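Local atomic coordinates of tyrosine aminotransferase (Leishmania infantum, PDB entry 4IX8), a protein that probably catalyses the pyridoxal phosphate-dependent transfer of the amino group from L-tyrosine to 2-oxoglutarate. Residues A[71-75]-A[418-423]; A[400-404]-A[431-435]. All blocks are in the same frame, centred on the assembly; numbering follows the deposited sequence.

Contact 1: A[71-75]-A[418-423]; sequences RLSIG and RATVSR
T420 turns OG1 to the side of its own backbone N (chi1 -78°), so that both donors face the loop 71-75. The backbone N gives a hydrogen bond to L72 O, 2.9 Å away and in the carbonyl plane, while OG1 donates to I74 O at 2.9 Å from well above that carbonyl's plane. A second torsion matters in R423, whose chain kinks at chi3 (64°) and swings the guanidinium across to the end of strand 70-71. There NH2 meets R71 O edge-on at 2.9 Å in a fairly straight bond (N-H...O 161°), and water 1 links the same NH2 to R71 N. The methyl I74 CD1 lies over one face of this guanidinium and 3.9 Å from R423 CD, the two side chains crossing at about a right angle. D80 takes NH1 in a salt bridge; with R71 O and water 1 on NH2, this should limit rotation of the group. At the far end of the contact R418 NH2 reaches S73 O at 2.9 Å, the oxygen near the guanidinium plane but the donor above the carbonyl plane. Water 2 also lies at the guanidinium edge of R418, in its plane, accepting from NE and donating to L72 O. Four consecutive carbonyls, R71 to I74, are thus gripped by strand 416-420 and the turn after it. From the five-stranded small-domain sheet, R418 NH1 also bonds N221, after strand 211-217 of the large domain; this interdomain pair is consistent with the substrate-carboxylate site of class I aminotransferases, fold type I enzymes.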
ATOM      1  N   ARG A  71      25.369   8.220   8.289  1.00 55.15           N
ATOM      2  CA  ARG A  71      24.269   7.325   8.578  1.00 50.52           C
ATOM      3  C   ARG A  71      24.499   5.954   7.967  1.00 52.38           C
ATOM      4  O   ARG A  71      24.560   5.822   6.746  1.00 53.27           O
ATOM      5  CB  ARG A  71      22.970   7.916   8.074  1.00 59.87           C
ATOM      6  CG  ARG A  71      22.456   9.022   8.957  1.00 70.59           C
ATOM      7  CD  ARG A  71      21.333   9.765   8.280  1.00 73.48           C
ATOM      8  NE  ARG A  71      20.040   9.161   8.576  1.00 80.90           N
ATOM      9  CZ  ARG A  71      19.219   9.578   9.540  1.00 85.08           C
ATOM     10  NH1 ARG A  71      19.569  10.607  10.313  1.00103.51           N
ATOM     11  NH2 ARG A  71      18.059   8.968   9.745  1.00 64.58           N
ATOM     12  N   LEU A  72      24.669   4.955   8.840  1.00 48.75           N
ATOM     13  CA  LEU A  72      24.808   3.542   8.447  1.00 43.06           C
ATOM     14  C   LEU A  72      23.558   2.733   8.696  1.00 39.84           C
ATOM     15  O   LEU A  72      23.574   1.516   8.554  1.00 53.92           O
ATOM     16  CB  LEU A  72      25.955   2.883   9.211  1.00 42.72           C
ATOM     17  CG  LEU A  72      27.271   3.618   9.159  1.00 49.32           C
ATOM     18  CD1 LEU A  72      28.328   2.677   9.701  1.00 53.93           C
ATOM     19  CD2 LEU A  72      27.596   4.098   7.727  1.00 50.84           C
ATOM     20  N   SER A  73      22.472   3.438   9.002  1.00 52.58           N
ATOM     21  CA  SER A  73      21.197   2.864   9.440  1.00 44.20           C
ATOM     22  C   SER A  73      20.163   2.712   8.346  1.00 41.28           C
ATOM     23  O   SER A  73      19.118   2.074   8.528  1.00 40.79           O
ATOM     24  CB  SER A  73      20.609   3.769  10.506  1.00 49.97           C
ATOM     25  OG  SER A  73      20.809   5.127  10.120  1.00 48.05           O
ATOM     26  N   ILE A  74      20.419   3.329   7.208  1.00 51.02           N
ATOM     27  CA  ILE A  74      19.376   3.478   6.183  1.00 52.48           C
ATOM     28  C   ILE A  74      19.252   2.255   5.268  1.00 45.97           C
ATOM     29  O   ILE A  74      20.237   1.769   4.741  1.00 53.68           O
ATOM     30  CB  ILE A  74      19.638   4.732   5.350  1.00 66.17           C
ATOM     31  CG1 ILE A  74      21.112   4.784   4.839  1.00 80.68           C
ATOM     32  CG2 ILE A  74      19.244   5.962   6.199  1.00 73.00           C
ATOM     33  CD1 ILE A  74      21.602   6.218   4.474  1.00 81.64           C
ATOM     34  N   GLY A  75      18.035   1.749   5.087  1.00 35.55           N
ATOM     35  CA  GLY A  75      17.822   0.516   4.334  1.00 37.55           C
ATOM     36  C   GLY A  75      17.318   0.767   2.925  1.00 44.75           C
ATOM     37  O   GLY A  75      16.593  -0.053   2.367  1.00 61.54           O
ATOM     38  N   ARG A 418      23.031  -3.330  13.334  1.00 36.89           N
ATOM     39  CA  ARG A 418      22.877  -3.427  11.900  1.00 47.44           C
ATOM     40  C   ARG A 418      23.555  -2.243  11.257  1.00 37.18           C
ATOM     41  O   ARG A 418      23.291  -1.114  11.626  1.00 37.93           O
ATOM     42  CB  ARG A 418      21.392  -3.460  11.441  1.00 34.98           C
ATOM     43  CG  ARG A 418      21.289  -4.021  10.026  1.00 33.54           C
ATOM     44  CD  ARG A 418      19.966  -3.834   9.377  1.00 32.26           C
ATOM     45  NE  ARG A 418      19.688  -2.438   9.070  1.00 32.69           N
ATOM     46  CZ  ARG A 418      18.620  -2.041   8.381  1.00 31.88           C
ATOM     47  NH1 ARG A 418      17.722  -2.925   7.937  1.00 35.94           N
ATOM     48  NH2 ARG A 418      18.453  -0.765   8.127  1.00 34.69           N
ATOM     49  N   ALA A 419      24.411  -2.522  10.281  1.00 40.41           N
ATOM     50  CA  ALA A 419      25.092  -1.494   9.521  1.00 38.72           C
ATOM     51  C   ALA A 419      24.901  -1.800   8.055  1.00 42.04           C
ATOM     52  O   ALA A 419      24.813  -2.967   7.633  1.00 41.80           O
ATOM     53  CB  ALA A 419      26.553  -1.441   9.868  1.00 41.23           C
ATOM     54  N   THR A 420      24.819  -0.733   7.289  1.00 40.00           N
ATOM     55  CA  THR A 420      24.548  -0.806   5.874  1.00 42.90           C
ATOM     56  C   THR A 420      25.823  -0.894   5.066  1.00 39.15           C
ATOM     57  O   THR A 420      26.785  -0.197   5.336  1.00 40.84           O
ATOM     58  CB  THR A 420      23.730   0.421   5.461  1.00 47.94           C
ATOM     59  OG1 THR A 420      22.360   0.199   5.874  1.00 60.79           O
ATOM     60  CG2 THR A 420      23.774   0.642   3.987  1.00 40.27           C
ATOM     61  N   VAL A 421      25.799  -1.737   4.043  1.00 50.56           N
ATOM     62  CA  VAL A 421      26.971  -1.980   3.175  1.00 49.96           C
ATOM     63  C   VAL A 421      26.916  -1.220   1.808  1.00 45.14           C
ATOM     64  O   VAL A 421      27.853  -1.263   1.008  1.00 45.61           O
ATOM     65  CB  VAL A 421      27.125  -3.517   2.999  1.00 56.95           C
ATOM     66  CG1 VAL A 421      28.063  -3.900   1.919  1.00 61.09           C
ATOM     67  CG2 VAL A 421      27.601  -4.123   4.322  1.00 59.17           C
ATOM     68  N   SER A 422      25.781  -0.591   1.536  1.00 52.12           N
ATOM     69  CA  SER A 422      25.430  -0.078   0.220  1.00 49.12           C
ATOM     70  C   SER A 422      25.894   1.347   0.034  1.00 55.64           C
ATOM     71  O   SER A 422      25.659   1.937  -1.011  1.00 64.01           O
ATOM     72  CB  SER A 422      23.935  -0.141   0.010  1.00 49.93           C
ATOM     73  OG  SER A 422      23.318   0.819   0.832  1.00 63.66           O
ATOM     74  N   ARG A 423      26.461   1.949   1.069  1.00 58.09           N
ATOM     75  CA  ARG A 423      26.988   3.287   0.897  1.00 57.24           C
ATOM     76  C   ARG A 423      28.387   3.315   0.241  1.00 62.49           C
ATOM     77  O   ARG A 423      29.062   2.281   0.129  1.00 56.32           O
ATOM     78  CB  ARG A 423      26.955   3.997   2.247  1.00 48.90           C
ATOM     79  CG  ARG A 423      25.493   4.009   2.797  1.00 51.91           C
ATOM     80  CD  ARG A 423      25.241   5.214   3.670  1.00 53.54           C
ATOM     81  NE  ARG A 423      25.344   6.451   2.895  1.00 53.57           N
ATOM     82  CZ  ARG A 423      25.343   7.672   3.422  1.00 52.51           C
ATOM     83  NH1 ARG A 423      25.463   8.730   2.639  1.00 53.53           N
ATOM     84  NH2 ARG A 423      25.255   7.841   4.735  1.00 59.48           N
TER
HETATM   85  O   HOH W   1      24.929  10.187   6.341  1.00 52.10           O
HETATM   86  O   HOH W   2      21.754  -0.214   9.315  1.00 41.11           O

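Contact 2: A[400-404]-A[431-435]; sequences EENVQ and AVDRI
R434 reaches out from helix 425-442 with its chain extended from CG to NE and brings NH1 to E401 O, 2.6 Å away. The carbonyl oxygen lies at the guanidinium edge, close to its plane, and the nitrogen approaches nearly in line with the C=O bond (C=O...N 164°). The carboxylate of E401 makes no such bond: its chain bends at chi2 (-76°), laying OE1 alongside the aliphatic part of R434, 3.2 Å from CB, whereas R434 NE stays 4.6 Å from OE1. V403 adds an apolar contact, with CG2 4.0 Å from R434 CD and CG1 4.2 Å from A431 CB. Around this first shell, S68 O takes a second hydrogen bond from R434 NH1, and E430, one turn earlier on the same helix, forms a salt bridge with NH2; together with E401 O they fix the rotation of the guanidinium. E401 OE2 in turn pairs with R441, two turns further along. N402, where the chain leaves helix 390-401 with positive phi, bonds N69 and K67 O through its side-chain amide. E401 O belongs to the last residue of its helix, at the C-terminal end, the negative pole of the helix dipole, so a cationic donor there is probably favourable; the closeness of E437 to E401 OE2 would tend to raise the carboxylate's proton affinity, an effect R441 should offset.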
ATOM      1  N   GLU A 400      28.553  10.779  20.363  1.00 69.14           N
ATOM      2  CA  GLU A 400      29.977  11.131  20.409  1.00 72.99           C
ATOM      3  C   GLU A 400      30.643  11.259  19.037  1.00 64.10           C
ATOM      4  O   GLU A 400      31.532  12.050  18.875  1.00 66.27           O
ATOM      5  CB  GLU A 400      30.724  10.097  21.228  1.00 73.79           C
ATOM      6  CG  GLU A 400      30.282  10.044  22.665  1.00 75.90           C
ATOM      7  CD  GLU A 400      31.047   8.998  23.451  1.00 78.40           C
ATOM      8  OE1 GLU A 400      32.201   8.691  23.066  1.00 76.80           O
ATOM      9  OE2 GLU A 400      30.495   8.483  24.448  1.00 78.16           O
ATOM     10  N   GLU A 401      30.189  10.482  18.055  1.00 69.10           N
ATOM     11  CA  GLU A 401      30.847  10.414  16.749  1.00 65.41           C
ATOM     12  C   GLU A 401      29.898  10.713  15.580  1.00 65.14           C
ATOM     13  O   GLU A 401      30.320  10.724  14.428  1.00 73.09           O
ATOM     14  CB  GLU A 401      31.471   9.033  16.564  1.00 68.73           C
ATOM     15  CG  GLU A 401      32.484   8.652  17.637  1.00 69.64           C
ATOM     16  CD  GLU A 401      33.788   9.354  17.451  1.00 68.52           C
ATOM     17  OE1 GLU A 401      34.113   9.679  16.292  1.00 66.12           O
ATOM     18  OE2 GLU A 401      34.488   9.584  18.461  1.00 82.41           O
ATOM     19  N   ASN A 402      28.629  10.963  15.883  1.00 58.20           N
ATOM     20  CA  ASN A 402      27.625  11.314  14.879  1.00 56.63           C
ATOM     21  C   ASN A 402      27.593  10.264  13.778  1.00 58.76           C
ATOM     22  O   ASN A 402      27.424  10.576  12.595  1.00 60.21           O
ATOM     23  CB  ASN A 402      27.904  12.710  14.287  1.00 58.40           C
ATOM     24  CG  ASN A 402      26.657  13.372  13.667  1.00 62.70           C
ATOM     25  OD1 ASN A 402      25.553  12.815  13.670  1.00 55.85           O
ATOM     26  ND2 ASN A 402      26.847  14.578  13.124  1.00 68.15           N
ATOM     27  N   VAL A 403      27.703   9.006  14.195  1.00 55.12           N
ATOM     28  CA  VAL A 403      27.512   7.872  13.308  1.00 51.29           C
ATOM     29  C   VAL A 403      26.305   7.126  13.815  1.00 49.78           C
ATOM     30  O   VAL A 403      26.245   6.744  14.984  1.00 53.90           O
ATOM     31  CB  VAL A 403      28.708   6.908  13.278  1.00 51.73           C
ATOM     32  CG1 VAL A 403      28.396   5.734  12.382  1.00 54.20           C
ATOM     33  CG2 VAL A 403      29.955   7.617  12.820  1.00 53.85           C
ATOM     34  N   GLN A 404      25.390   6.828  12.908  1.00 47.42           N
ATOM     35  CA  GLN A 404      24.156   6.196  13.280  1.00 45.61           C
ATOM     36  C   GLN A 404      24.132   4.747  12.772  1.00 46.32           C
ATOM     37  O   GLN A 404      24.223   4.481  11.570  1.00 48.66           O
ATOM     38  CB  GLN A 404      22.968   7.007  12.728  1.00 47.03           C
ATOM     39  CG  GLN A 404      21.622   6.600  13.353  1.00 60.07           C
ATOM     40  CD  GLN A 404      20.440   7.165  12.614  1.00 57.67           C
ATOM     41  OE1 GLN A 404      20.566   8.158  11.890  1.00 71.26           O
ATOM     42  NE2 GLN A 404      19.289   6.549  12.785  1.00 54.16           N
ATOM     43  N   ALA A 431      33.485   6.129   8.672  1.00 56.01           N
ATOM     44  CA  ALA A 431      32.611   5.809   9.792  1.00 57.65           C
ATOM     45  C   ALA A 431      33.235   4.698  10.653  1.00 57.16           C
ATOM     46  O   ALA A 431      33.141   4.710  11.886  1.00 56.00           O
ATOM     47  CB  ALA A 431      31.250   5.402   9.296  1.00 51.64           C
ATOM     48  N   VAL A 432      33.848   3.729   9.986  1.00 55.89           N
ATOM     49  CA  VAL A 432      34.572   2.657  10.662  1.00 56.10           C
ATOM     50  C   VAL A 432      35.715   3.195  11.506  1.00 59.63           C
ATOM     51  O   VAL A 432      35.982   2.654  12.581  1.00 62.73           O
ATOM     52  CB  VAL A 432      35.103   1.630   9.646  1.00 54.30           C
ATOM     53  CG1 VAL A 432      36.185   0.744  10.253  1.00 55.95           C
ATOM     54  CG2 VAL A 432      33.943   0.786   9.113  1.00 51.71           C
ATOM     55  N   ASP A 433      36.409   4.229  11.018  1.00 60.13           N
ATOM     56  CA  ASP A 433      37.499   4.822  11.799  1.00 61.85           C
ATOM     57  C   ASP A 433      36.940   5.352  13.118  1.00 71.55           C
ATOM     58  O   ASP A 433      37.532   5.147  14.174  1.00 68.43           O
ATOM     59  CB  ASP A 433      38.207   5.979  11.045  1.00 63.72           C
ATOM     60  CG  ASP A 433      39.006   5.519   9.818  1.00 72.96           C
ATOM     61  OD1 ASP A 433      39.343   4.331   9.734  1.00 77.18           O
ATOM     62  OD2 ASP A 433      39.301   6.349   8.925  1.00 71.06           O
ATOM     63  N   ARG A 434      35.779   6.009  13.063  1.00 73.92           N
ATOM     64  CA  ARG A 434      35.198   6.608  14.266  1.00 73.62           C
ATOM     65  C   ARG A 434      34.700   5.559  15.249  1.00 69.56           C
ATOM     66  O   ARG A 434      34.742   5.755  16.469  1.00 66.17           O
ATOM     67  CB  ARG A 434      34.058   7.537  13.891  1.00 67.38           C
ATOM     68  CG  ARG A 434      34.505   8.760  13.090  1.00 68.74           C
ATOM     69  CD  ARG A 434      33.330   9.726  12.992  1.00 79.94           C
ATOM     70  NE  ARG A 434      33.404  10.629  11.853  1.00 84.95           N
ATOM     71  CZ  ARG A 434      32.413  11.432  11.470  1.00 77.48           C
ATOM     72  NH1 ARG A 434      31.265  11.440  12.137  1.00 72.03           N
ATOM     73  NH2 ARG A 434      32.579  12.230  10.417  1.00 69.14           N
ATOM     74  N   ILE A 435      34.301   4.420  14.699  1.00 58.13           N
ATOM     75  CA  ILE A 435      33.824   3.318  15.489  1.00 56.96           C
ATOM     76  C   ILE A 435      34.999   2.679  16.222  1.00 66.41           C
ATOM     77  O   ILE A 435      34.903   2.353  17.407  1.00 64.19           O
ATOM     78  CB  ILE A 435      33.141   2.309  14.606  1.00 54.44           C
ATOM     79  CG1 ILE A 435      31.827   2.909  14.109  1.00 52.68           C
ATOM     80  CG2 ILE A 435      32.821   1.031  15.387  1.00 59.47           C
ATOM     81  CD1 ILE A 435      31.239   2.220  12.952  1.00 50.57           C
TER

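Contacts 1 and 2, their centres 12 Å apart, both reach the five-stranded sheet of the smaller domain, through the neighbouring strands 416-420 and 403-407. L72, just after strand 70-71, connects them: its N is 2.8 Å from Q404 O, a probable hydrogen bond that would also link the loop held by 418-423 to strand 403-407. L72 CD1 packs 4.0 Å from A431 CB, bringing the same leucine onto helix 425-442, which follows strand 416-420 in the chain. Contact 1 is the more central: its centre lies about 14 Å from the centre of the chain, that of contact 2 about 26 Å. Its R418-N221 pair probably marks the substrate side, whereas contact 2 joins helices and strand further out.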